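Local coordinates for prolyl endopeptidase (Myxococcus xanthus, PDB 2BKL), which probably hydrolyses oligopeptides on the carboxyl side of proline, and less readily of alanine, as a serine peptidase of the S9A family, at residues A[380-385]-A[461-466]; A[418-423]-A[432-437]; A[448-453]-A[479-484]; A[527-532]-A[548-553]. All coordinates share one frame; numbering follows the deposited sequence.

Overall arrangement
Contacts 2, 3 and 4 lie along one mixed sheet of the alpha/beta hydrolase domain. Contact 1 ties the beta-propeller to that domain. Contact 2 is the edge hairpin. It joins contact 3 where Phe433 N lies 2.9 Å from Val480 O, a probable hydrogen bond. Contact 3 passes to contact 4 through Thr448 O and Ala528 N, 2.8 Å apart and also probably bonded. The centres of contacts 2 and 3, and of 3 and 4, are about 10 Å apart. Phe384 of contact 1 packs on Phe433 of contact 2. Contact 3 reaches the bound ligand through Tyr453, and contact 4 leads towards Ser533 of the ligand pocket.

Contact 1: residues A[380-385]-A[461-466]; sequences VFTSFT and EANFRS
Thr382 OG1 donates a hydrogen bond to Ala462 O at 2.9 Å. The hydroxyl sits between its own backbone N and carbonyl carbon (chi1 58°), on the side that faces the loop 461-466. It meets the oxygen 26° out of the carbonyl plane. Ala462 O also takes a weaker CA-H...O contact from Ser383 CA at 3.2 Å. A water adds a bridge between the segments. It donates to Phe384 O at 2.7 Å and accepts from Arg465 N.

Ala462 CA lies over one face of the Phe384 ring, 3.8 Å from the ring centroid, in a CH-pi contact. Ala462 CB touches Phe384 CE2 at 3.6 Å. Phe384 leaves its backbone pointing away from the loop, yet the ring reaches back to it. The Phe464 ring is met at its edge by Ser383 O, which is 3.3 Å from Phe464 CB. The Phe384 ring also packs on Phe433 and Val480. A serine in place of Phe384 would probably leave Ala462 CA without a ring face and open a gap between the loop and Phe433.

Two local turns shape the backbones. Ser383 OG accepts from Thr385 N at 3.2 Å, an ST turn, and is also bonded to Thr386 OG1. Ala462 is the centre of an inverse gamma turn.

Strand 376-383 belongs to the beta-propeller, and 461-466 follows strand 448-451 of the hydrolase domain. The contact is part of the propeller-hydrolase interface of the two-domain prolyl oligopeptidase fold.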
# COMPACT_ATOMS: atom_id res chain seq x y z
N VAL A 380 2.38 17.50 -1.34
CA VAL A 380 3.37 16.86 -2.20
C VAL A 380 2.81 16.72 -3.59
O VAL A 380 1.65 16.35 -3.75
CB VAL A 380 3.67 15.46 -1.62
CG1 VAL A 380 4.70 14.72 -2.46
CG2 VAL A 380 4.14 15.52 -0.17
N PHE A 381 3.63 17.04 -4.59
CA PHE A 381 3.28 16.85 -5.98
C PHE A 381 4.32 16.00 -6.71
O PHE A 381 5.52 16.20 -6.55
CB PHE A 381 3.14 18.19 -6.68
CG PHE A 381 2.83 18.07 -8.13
CD1 PHE A 381 1.52 17.91 -8.54
CD2 PHE A 381 3.84 18.11 -9.07
CE1 PHE A 381 1.21 17.78 -9.86
CE2 PHE A 381 3.56 17.97 -10.38
CZ PHE A 381 2.25 17.81 -10.80
N THR A 382 3.86 15.02 -7.47
CA THR A 382 4.75 14.21 -8.32
C THR A 382 4.06 14.03 -9.66
O THR A 382 2.88 14.24 -9.81
CB THR A 382 5.06 12.80 -7.76
OG1 THR A 382 3.81 12.07 -7.56
CG2 THR A 382 5.67 12.85 -6.40
N SER A 383 4.82 13.56 -10.63
CA SER A 383 4.22 13.02 -11.86
C SER A 383 5.09 11.87 -12.30
O SER A 383 6.12 11.60 -11.71
CB SER A 383 4.10 14.08 -12.98
OG SER A 383 5.32 14.25 -13.70
N PHE A 384 4.66 11.15 -13.33
CA PHE A 384 5.45 10.03 -13.81
C PHE A 384 6.85 10.46 -14.26
O PHE A 384 7.76 9.62 -14.27
CB PHE A 384 4.75 9.28 -14.96
CG PHE A 384 3.61 8.42 -14.52
CD1 PHE A 384 3.83 7.24 -13.81
CD2 PHE A 384 2.31 8.77 -14.82
CE1 PHE A 384 2.73 6.46 -13.40
CE2 PHE A 384 1.23 8.01 -14.42
CZ PHE A 384 1.43 6.86 -13.71
N THR A 385 6.99 11.73 -14.63
CA THR A 385 8.28 12.31 -15.03
C THR A 385 8.81 13.46 -14.13
O THR A 385 9.83 14.09 -14.47
CB THR A 385 8.15 12.82 -16.48
OG1 THR A 385 7.23 13.90 -16.54
CG2 THR A 385 7.54 11.77 -17.38
N GLU A 461 -1.92 6.11 -9.06
CA GLU A 461 -1.69 7.51 -9.34
C GLU A 461 -0.35 7.70 -10.02
O GLU A 461 0.50 6.82 -10.03
CB GLU A 461 -1.61 8.32 -8.04
CG GLU A 461 -2.81 8.31 -7.14
CD GLU A 461 -2.47 8.94 -5.78
OE1 GLU A 461 -1.30 9.41 -5.59
OE2 GLU A 461 -3.38 8.95 -4.92
N ALA A 462 -0.17 8.94 -10.46
CA ALA A 462 1.08 9.39 -11.11
C ALA A 462 2.23 9.67 -10.13
O ALA A 462 2.73 10.83 -10.00
CB ALA A 462 0.78 10.65 -11.97
N ASN A 463 2.64 8.64 -9.42
CA ASN A 463 3.80 8.67 -8.55
C ASN A 463 5.04 8.71 -9.44
O ASN A 463 5.08 8.15 -10.53
CB ASN A 463 3.86 7.38 -7.69
CG ASN A 463 2.79 7.33 -6.59
OD1 ASN A 463 2.52 8.33 -5.90
ND2 ASN A 463 2.18 6.15 -6.42
N PHE A 464 6.08 9.40 -8.98
CA PHE A 464 7.37 9.31 -9.66
C PHE A 464 8.12 8.07 -9.21
O PHE A 464 8.38 7.87 -8.02
CB PHE A 464 8.22 10.55 -9.41
CG PHE A 464 9.57 10.49 -10.10
CD1 PHE A 464 9.65 10.62 -11.46
CD2 PHE A 464 10.74 10.26 -9.36
CE1 PHE A 464 10.89 10.54 -12.11
CE2 PHE A 464 11.97 10.18 -10.00
CZ PHE A 464 12.05 10.32 -11.36
N ARG A 465 8.52 7.26 -10.19
CA ARG A 465 9.35 6.11 -9.94
C ARG A 465 10.57 6.23 -10.84
O ARG A 465 10.47 6.10 -12.05
CB ARG A 465 8.60 4.83 -10.29
CG ARG A 465 7.55 4.36 -9.29
CD ARG A 465 6.97 2.98 -9.69
NE ARG A 465 5.97 2.44 -8.76
CZ ARG A 465 6.00 1.22 -8.18
NH1 ARG A 465 6.99 0.35 -8.41
NH2 ARG A 465 5.02 0.87 -7.36
N SER A 466 11.73 6.47 -10.26
CA SER A 466 12.94 6.52 -11.07
C SER A 466 13.31 5.15 -11.65
O SER A 466 14.03 5.07 -12.63
CB SER A 466 14.11 7.08 -10.25
OG SER A 466 14.44 6.21 -9.20
O HOH W 1 8.01 7.27 -13.01

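Contact 2: residues A[418-423]-A[432-437]; sequences EQVFYA and MFVVHR
Glu418 and Val434 form a hydrogen-bonded pair in an antiparallel beta hairpin. Its strands, 415-423 and 429-437, lie at one edge of the mixed sheet of the alpha/beta hydrolase domain. Glu418 N bonds to Val434 O at 2.8 Å, and Val434 N returns a bond to Glu418 O. Val420 and Met432 repeat the pattern, and Gln419 with Phe433 is the non-hydrogen-bonded pair between them.

The Glu418 side chain runs towards His436. Its CB is 3.7 Å from Val434 O. CG approaches His436 NE2, and CD comes to 3.6 Å from the same nitrogen. At the tip, OE2 accepts from His436 NE2 at 2.7 Å. The donor comes on the anti side, 32° out of the carboxylate plane, but the oxygen lies close to the plane of the imidazole. The carboxylate and ring planes are almost perpendicular. Glu418 OE2 is also bonded to Tyr521 OH. His436 ND1 donates to Arg437 O, so both ring nitrogens are used and the ring may well be positively charged.

On the other sheet face, the Gln419 amide lies alongside the Phe433 ring, with planes 10° apart. Its NE2 is bonded to Asp339 O.

Met432 crosses Tyr422 at about a right angle. Its chain bends at chi3 (55°), and the methyl CE lies 4.0 Å from Tyr422 CD1.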
# COMPACT_ATOMS: atom_id res chain seq x y z
N GLU A 418 0.65 9.96 -21.46
CA GLU A 418 -0.70 9.97 -22.02
C GLU A 418 -1.68 9.39 -21.00
O GLU A 418 -1.31 8.55 -20.16
CB GLU A 418 -0.75 9.07 -23.26
CG GLU A 418 0.41 9.23 -24.23
CD GLU A 418 0.16 8.35 -25.42
OE1 GLU A 418 -0.87 8.59 -26.07
OE2 GLU A 418 0.94 7.41 -25.65
N GLN A 419 -2.92 9.83 -21.08
CA GLN A 419 -4.03 9.17 -20.44
C GLN A 419 -5.05 8.78 -21.48
O GLN A 419 -5.51 9.64 -22.29
CB GLN A 419 -4.70 10.03 -19.38
CG GLN A 419 -5.83 9.25 -18.63
CD GLN A 419 -6.44 9.99 -17.47
OE1 GLN A 419 -6.81 11.19 -17.60
NE2 GLN A 419 -6.54 9.32 -16.34
N VAL A 420 -5.34 7.49 -21.49
CA VAL A 420 -6.27 6.91 -22.43
C VAL A 420 -7.39 6.20 -21.69
O VAL A 420 -7.29 5.94 -20.48
CB VAL A 420 -5.55 5.92 -23.38
CG1 VAL A 420 -4.44 6.64 -24.14
CG2 VAL A 420 -5.00 4.69 -22.63
N PHE A 421 -8.46 5.90 -22.42
CA PHE A 421 -9.63 5.23 -21.93
C PHE A 421 -10.00 4.11 -22.86
O PHE A 421 -10.26 4.35 -24.05
CB PHE A 421 -10.77 6.23 -21.73
CG PHE A 421 -10.40 7.39 -20.88
CD1 PHE A 421 -10.52 7.29 -19.51
CD2 PHE A 421 -9.90 8.55 -21.41
CE1 PHE A 421 -10.15 8.33 -18.68
CE2 PHE A 421 -9.51 9.61 -20.55
CZ PHE A 421 -9.63 9.46 -19.19
N TYR A 422 -10.05 2.89 -22.36
CA TYR A 422 -10.35 1.73 -23.20
C TYR A 422 -11.58 1.00 -22.67
O TYR A 422 -11.93 1.12 -21.50
CB TYR A 422 -9.14 0.77 -23.29
CG TYR A 422 -8.75 0.13 -21.99
CD1 TYR A 422 -7.85 0.73 -21.12
CD2 TYR A 422 -9.32 -1.08 -21.60
CE1 TYR A 422 -7.55 0.15 -19.91
CE2 TYR A 422 -8.99 -1.66 -20.40
CZ TYR A 422 -8.11 -1.04 -19.56
OH TYR A 422 -7.80 -1.62 -18.35
N ALA A 423 -12.27 0.26 -23.52
CA ALA A 423 -13.45 -0.49 -23.12
C ALA A 423 -13.06 -1.88 -22.69
O ALA A 423 -12.34 -2.58 -23.39
CB ALA A 423 -14.44 -0.55 -24.26
N MET A 432 -6.17 4.48 -18.28
CA MET A 432 -4.80 3.97 -18.23
C MET A 432 -3.83 5.09 -18.53
O MET A 432 -4.06 5.90 -19.46
CB MET A 432 -4.62 2.81 -19.22
CG MET A 432 -3.21 2.27 -19.25
SD MET A 432 -3.10 0.60 -20.00
CE MET A 432 -3.83 0.85 -21.57
N PHE A 433 -2.74 5.19 -17.77
CA PHE A 433 -1.61 6.05 -18.08
C PHE A 433 -0.59 5.30 -18.92
O PHE A 433 -0.31 4.14 -18.67
CB PHE A 433 -0.92 6.54 -16.81
CG PHE A 433 -1.79 7.34 -15.89
CD1 PHE A 433 -2.17 8.64 -16.22
CD2 PHE A 433 -2.19 6.82 -14.65
CE1 PHE A 433 -2.97 9.40 -15.35
CE2 PHE A 433 -2.95 7.59 -13.78
CZ PHE A 433 -3.34 8.85 -14.13
N VAL A 434 -0.04 5.98 -19.93
CA VAL A 434 0.97 5.39 -20.79
C VAL A 434 2.14 6.35 -20.86
O VAL A 434 1.97 7.52 -21.23
CB VAL A 434 0.43 5.04 -22.20
CG1 VAL A 434 1.50 4.27 -22.97
CG2 VAL A 434 -0.84 4.22 -22.12
N VAL A 435 3.32 5.87 -20.51
CA VAL A 435 4.51 6.72 -20.37
C VAL A 435 5.59 6.19 -21.29
O VAL A 435 5.86 5.00 -21.37
CB VAL A 435 5.04 6.70 -18.89
CG1 VAL A 435 6.15 7.71 -18.72
CG2 VAL A 435 3.89 6.94 -17.88
N HIS A 436 6.23 7.10 -22.02
CA HIS A 436 7.28 6.71 -22.95
C HIS A 436 8.07 7.92 -23.40
O HIS A 436 7.66 9.06 -23.21
CB HIS A 436 6.68 6.01 -24.18
CG HIS A 436 5.57 6.78 -24.81
ND1 HIS A 436 5.78 7.81 -25.71
CD2 HIS A 436 4.23 6.67 -24.67
CE1 HIS A 436 4.61 8.31 -26.07
NE2 HIS A 436 3.66 7.64 -25.46
N ARG A 437 9.21 7.67 -24.05
CA ARG A 437 9.94 8.77 -24.70
C ARG A 437 9.06 9.43 -25.75
O ARG A 437 8.29 8.77 -26.46
CB ARG A 437 11.21 8.26 -25.37
CG ARG A 437 12.33 7.88 -24.43
CD ARG A 437 13.55 7.38 -25.14
NE ARG A 437 14.15 8.48 -25.88
CZ ARG A 437 14.94 9.41 -25.32
NH1 ARG A 437 15.29 9.34 -24.03
NH2 ARG A 437 15.39 10.42 -26.06

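Contact 3: residues A[448-453]-A[479-484]; sequences TLLYGY and AVANLR. With ZAH (N-[(benzyloxy)carbonyl]-L-alanyl-L-proline), chain C.
The Tyr451 ring lies beside Val480, and both side chains point the same way. Val480 CG1 approaches Tyr451 CD2 obliquely at 4.0 Å. The Tyr453 ring is met at its edge by the bound ligand ZAH, whose O2 lies near the ring plane. Strands 448-451 and 477-481 are the parallel pair of a beta-alpha-beta crossover in the alpha/beta hydrolase sheet, linked by helix 469-473.

Three backbone bonds hold the pair in register. Ala479 N donates to Leu449 O, Tyr451 N to Ala479 O at 2.8 Å, and Ala481 N to Tyr451 O. On the sheet face opposite Tyr451, Leu450 CD1 packs on Ala479 CB at 3.9 Å.

Past the strand, Tyr453 turns to the pocket. Its CG is anti to the backbone N (chi1 -175°), and the ring leads away from 479-484. Tyr453 OH donates to ZAH O2 at 2.7 Å. The ligand is also hydrogen-bonded to Asn534 N, Arg618 NH1 and Trp574 NE1. Tyr453 OH and Asn534 N are consistent with the oxyanion hole of the family, a tyrosine hydroxyl and the backbone N after the serine. A phenylalanine here has no hydroxyl, and ZAH O2 would probably be left without this hydrogen bond and be less firmly placed.

Leu483 CD1 lies 4.3 Å from Gly452 CA. A water joins the diverging ends: it accepts from Tyr453 N at 3.0 Å and donates to Ala481 O at 2.8 Å.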
# COMPACT_ATOMS: atom_id res chain seq x y z
N THR A 448 7.14 -3.36 -23.52
CA THR A 448 6.15 -2.68 -22.72
C THR A 448 5.95 -3.40 -21.41
O THR A 448 5.94 -4.61 -21.37
CB THR A 448 4.84 -2.62 -23.53
OG1 THR A 448 5.07 -1.82 -24.70
CG2 THR A 448 3.68 -1.96 -22.78
N LEU A 449 5.81 -2.63 -20.35
CA LEU A 449 5.56 -3.14 -19.01
C LEU A 449 4.24 -2.54 -18.52
O LEU A 449 4.13 -1.32 -18.41
CB LEU A 449 6.69 -2.76 -18.07
CG LEU A 449 6.58 -3.18 -16.61
CD1 LEU A 449 6.52 -4.65 -16.46
CD2 LEU A 449 7.80 -2.63 -15.88
N LEU A 450 3.28 -3.38 -18.24
CA LEU A 450 1.92 -3.00 -17.87
C LEU A 450 1.71 -3.41 -16.41
O LEU A 450 1.87 -4.59 -16.05
CB LEU A 450 0.90 -3.70 -18.78
CG LEU A 450 -0.57 -3.68 -18.32
CD1 LEU A 450 -1.11 -2.24 -18.23
CD2 LEU A 450 -1.40 -4.53 -19.22
N TYR A 451 1.37 -2.43 -15.60
CA TYR A 451 1.22 -2.56 -14.16
C TYR A 451 -0.24 -2.34 -13.75
O TYR A 451 -0.94 -1.46 -14.28
CB TYR A 451 2.10 -1.49 -13.50
CG TYR A 451 2.08 -1.37 -11.99
CD1 TYR A 451 2.30 -2.47 -11.20
CD2 TYR A 451 1.98 -0.13 -11.38
CE1 TYR A 451 2.34 -2.37 -9.81
CE2 TYR A 451 2.03 -0.01 -9.99
CZ TYR A 451 2.17 -1.16 -9.23
OH TYR A 451 2.21 -1.13 -7.83
N GLY A 452 -0.69 -3.11 -12.77
CA GLY A 452 -2.00 -2.94 -12.20
C GLY A 452 -2.08 -3.50 -10.80
O GLY A 452 -1.16 -4.16 -10.33
N TYR A 453 -3.18 -3.20 -10.11
CA TYR A 453 -3.44 -3.72 -8.78
C TYR A 453 -4.88 -4.21 -8.74
O TYR A 453 -5.11 -5.40 -8.90
CB TYR A 453 -3.13 -2.67 -7.72
CG TYR A 453 -3.26 -3.12 -6.27
CD1 TYR A 453 -2.27 -3.86 -5.66
CD2 TYR A 453 -4.35 -2.77 -5.50
CE1 TYR A 453 -2.38 -4.22 -4.33
CE2 TYR A 453 -4.47 -3.15 -4.17
CZ TYR A 453 -3.49 -3.87 -3.60
OH TYR A 453 -3.60 -4.21 -2.26
N ALA A 479 2.98 1.31 -18.68
CA ALA A 479 1.54 1.58 -18.64
C ALA A 479 0.99 1.17 -17.30
O ALA A 479 1.41 0.15 -16.75
CB ALA A 479 0.83 0.82 -19.76
N VAL A 480 0.06 1.96 -16.77
CA VAL A 480 -0.56 1.72 -15.47
C VAL A 480 -2.08 1.83 -15.65
O VAL A 480 -2.59 2.89 -15.99
CB VAL A 480 -0.06 2.75 -14.40
CG1 VAL A 480 -0.67 2.42 -13.05
CG2 VAL A 480 1.47 2.75 -14.33
N ALA A 481 -2.80 0.72 -15.45
CA ALA A 481 -4.24 0.69 -15.65
C ALA A 481 -4.98 0.93 -14.36
O ALA A 481 -4.61 0.36 -13.31
CB ALA A 481 -4.65 -0.63 -16.26
N ASN A 482 -6.05 1.73 -14.41
CA ASN A 482 -6.88 2.06 -13.25
C ASN A 482 -8.07 1.11 -13.21
O ASN A 482 -9.24 1.50 -13.34
CB ASN A 482 -7.34 3.52 -13.32
CG ASN A 482 -6.21 4.49 -13.23
OD1 ASN A 482 -5.77 5.04 -14.23
ND2 ASN A 482 -5.73 4.73 -12.02
N LEU A 483 -7.74 -0.14 -12.98
CA LEU A 483 -8.69 -1.24 -12.99
C LEU A 483 -9.78 -1.05 -11.93
O LEU A 483 -9.58 -0.42 -10.88
CB LEU A 483 -7.99 -2.54 -12.69
CG LEU A 483 -6.77 -2.88 -13.51
CD1 LEU A 483 -6.09 -4.17 -12.95
CD2 LEU A 483 -7.15 -3.06 -14.96
N ARG A 484 -10.96 -1.61 -12.20
CA ARG A 484 -11.99 -1.72 -11.16
C ARG A 484 -11.42 -2.48 -9.95
O ARG A 484 -10.35 -3.14 -10.03
CB ARG A 484 -13.26 -2.37 -11.70
CG ARG A 484 -14.10 -1.42 -12.53
CD ARG A 484 -15.32 -2.05 -13.18
NE ARG A 484 -14.93 -2.91 -14.29
CZ ARG A 484 -15.78 -3.60 -15.00
NH1 ARG A 484 -17.07 -3.55 -14.72
NH2 ARG A 484 -15.35 -4.38 -15.98
C1 ZAH C . -1.35 -6.81 -0.67
O2 ZAH C . -2.24 -6.42 -1.69
C3 ZAH C . -2.07 -7.35 0.59
C4 ZAH C . -2.87 -8.62 0.28
C5 ZAH C . -4.29 -8.17 -0.07
C6 ZAH C . -4.49 -6.82 0.58
N7 ZAH C . -3.17 -6.48 1.08
C8 ZAH C . -2.94 -5.41 1.83
O9 ZAH C . -1.72 -5.23 2.30
C10 ZAH C . -4.10 -4.56 2.42
C11 ZAH C . -4.42 -3.57 1.30
N14 ZAH C . -3.69 -3.83 3.59
C15 ZAH C . -3.53 -4.42 4.75
O16 ZAH C . -3.81 -5.68 4.91
O17 ZAH C . -3.07 -3.63 5.85
C18 ZAH C . -2.76 -4.40 7.04
C19 ZAH C . -2.00 -3.56 8.08
C20 ZAH C . -2.64 -2.48 8.69
C21 ZAH C . -1.96 -1.70 9.63
C22 ZAH C . -0.65 -2.03 9.97
C23 ZAH C . -0.01 -3.13 9.39
C24 ZAH C . -0.69 -3.89 8.44
O HOH W 2 -5.10 -1.12 -11.02

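Contact 4: residues A[527-532]-A[548-553]; sequences LAIYGG and ELYGAV
Leu527 O accepts two backbone hydrogen bonds from the facing segment. Gly551 N is the nearer donor, at 2.8 Å, and Ala552 N is at 3.3 Å. Ile529 N then donates to Ala552 O at 3.0 Å. Two CA-H...O contacts support this parallel pairing, from Ala528 CA to Ala552 O and from Val553 CA to Ile529 O.

Apolar contacts are made on both faces of the sheet. Ala528 CB meets Ala552 CB on one. On the other, Ile529 CG1 touches Val553 CG2 at 3.8 Å, and the two side chains run side by side.

The Tyr550 ring is held between two aliphatic groups. Ile529 CD1 sits over the centre of one face, 4.0 Å from the centroid, as a CH-pi contact. Leu549 CB covers the opposite face. With Ile529 CG1 between the backbone N and carbonyl carbon (chi1 54°), CG2 falls anti to the carbonyl carbon and touches Tyr550 CD1 at 3.7 Å. Tyr550 OH is bonded to His510 ND1, on helix 503-518.

The strands belong to a beta-alpha-beta unit with helix 534-545. Strand 527-532 runs into Ser533, and Gly531 begins a GxSxG sequence. This fits the nucleophile elbow of the alpha/beta hydrolase fold.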
# COMPACT_ATOMS: atom_id res chain seq x y z
N LEU A 527 5.43 -7.81 -24.49
CA LEU A 527 4.64 -7.26 -23.39
C LEU A 527 4.87 -8.03 -22.11
O LEU A 527 4.68 -9.23 -22.06
CB LEU A 527 3.14 -7.30 -23.75
CG LEU A 527 2.15 -6.83 -22.68
CD1 LEU A 527 2.39 -5.39 -22.33
CD2 LEU A 527 0.72 -7.07 -23.11
N ALA A 528 5.21 -7.30 -21.07
CA ALA A 528 5.32 -7.85 -19.71
C ALA A 528 4.26 -7.22 -18.81
O ALA A 528 3.87 -6.06 -18.98
CB ALA A 528 6.70 -7.58 -19.14
N ILE A 529 3.82 -8.00 -17.82
CA ILE A 529 2.95 -7.51 -16.77
C ILE A 529 3.60 -7.67 -15.42
O ILE A 529 4.36 -8.60 -15.19
CB ILE A 529 1.57 -8.18 -16.80
CG1 ILE A 529 1.65 -9.71 -16.76
CG2 ILE A 529 0.78 -7.67 -17.99
CD1 ILE A 529 0.32 -10.39 -16.63
N TYR A 530 3.30 -6.73 -14.53
CA TYR A 530 3.84 -6.67 -13.18
C TYR A 530 2.72 -6.38 -12.20
O TYR A 530 1.90 -5.50 -12.43
CB TYR A 530 4.93 -5.57 -13.00
CG TYR A 530 5.47 -5.49 -11.56
CD1 TYR A 530 4.73 -4.86 -10.54
CD2 TYR A 530 6.62 -6.11 -11.18
CE1 TYR A 530 5.17 -4.83 -9.23
CE2 TYR A 530 7.09 -6.05 -9.87
CZ TYR A 530 6.35 -5.43 -8.91
OH TYR A 530 6.84 -5.40 -7.60
N GLY A 531 2.73 -7.11 -11.09
CA GLY A 531 1.89 -6.76 -9.97
C GLY A 531 2.42 -7.34 -8.69
O GLY A 531 3.07 -8.37 -8.73
N GLY A 532 2.08 -6.71 -7.58
CA GLY A 532 2.44 -7.26 -6.26
C GLY A 532 1.27 -7.41 -5.27
O GLY A 532 0.40 -6.51 -5.31
N GLU A 548 -1.57 -16.29 -23.81
CA GLU A 548 -1.21 -15.82 -25.13
C GLU A 548 -1.11 -14.32 -25.29
O GLU A 548 -0.53 -13.86 -26.26
CB GLU A 548 -2.16 -16.42 -26.18
CG GLU A 548 -3.55 -15.81 -26.23
CD GLU A 548 -4.53 -16.25 -25.13
OE1 GLU A 548 -4.22 -17.11 -24.27
OE2 GLU A 548 -5.69 -15.78 -25.18
N LEU A 549 -1.65 -13.56 -24.36
CA LEU A 549 -1.56 -12.09 -24.44
C LEU A 549 -0.23 -11.51 -23.95
O LEU A 549 0.02 -10.33 -24.18
CB LEU A 549 -2.69 -11.43 -23.64
CG LEU A 549 -4.12 -11.66 -24.05
CD1 LEU A 549 -5.09 -10.93 -23.12
CD2 LEU A 549 -4.35 -11.22 -25.47
N TYR A 550 0.58 -12.31 -23.28
CA TYR A 550 1.71 -11.82 -22.50
C TYR A 550 3.00 -12.55 -22.83
O TYR A 550 2.99 -13.76 -23.09
CB TYR A 550 1.41 -11.99 -21.01
CG TYR A 550 0.04 -11.46 -20.60
CD1 TYR A 550 -0.21 -10.09 -20.56
CD2 TYR A 550 -1.00 -12.31 -20.27
CE1 TYR A 550 -1.43 -9.61 -20.19
CE2 TYR A 550 -2.26 -11.85 -19.91
CZ TYR A 550 -2.47 -10.48 -19.87
OH TYR A 550 -3.71 -10.01 -19.55
N GLY A 551 4.11 -11.81 -22.86
CA GLY A 551 5.43 -12.37 -23.06
C GLY A 551 6.16 -12.70 -21.76
O GLY A 551 6.96 -13.66 -21.70
N ALA A 552 5.89 -11.93 -20.71
CA ALA A 552 6.54 -12.14 -19.43
C ALA A 552 5.67 -11.63 -18.29
O ALA A 552 4.82 -10.73 -18.49
CB ALA A 552 7.89 -11.48 -19.41
N VAL A 553 5.90 -12.19 -17.11
CA VAL A 553 5.14 -11.85 -15.91
C VAL A 553 6.13 -11.70 -14.78
O VAL A 553 6.98 -12.59 -14.55
CB VAL A 553 4.16 -12.96 -15.56
CG1 VAL A 553 3.45 -12.74 -14.23
CG2 VAL A 553 3.15 -13.20 -16.66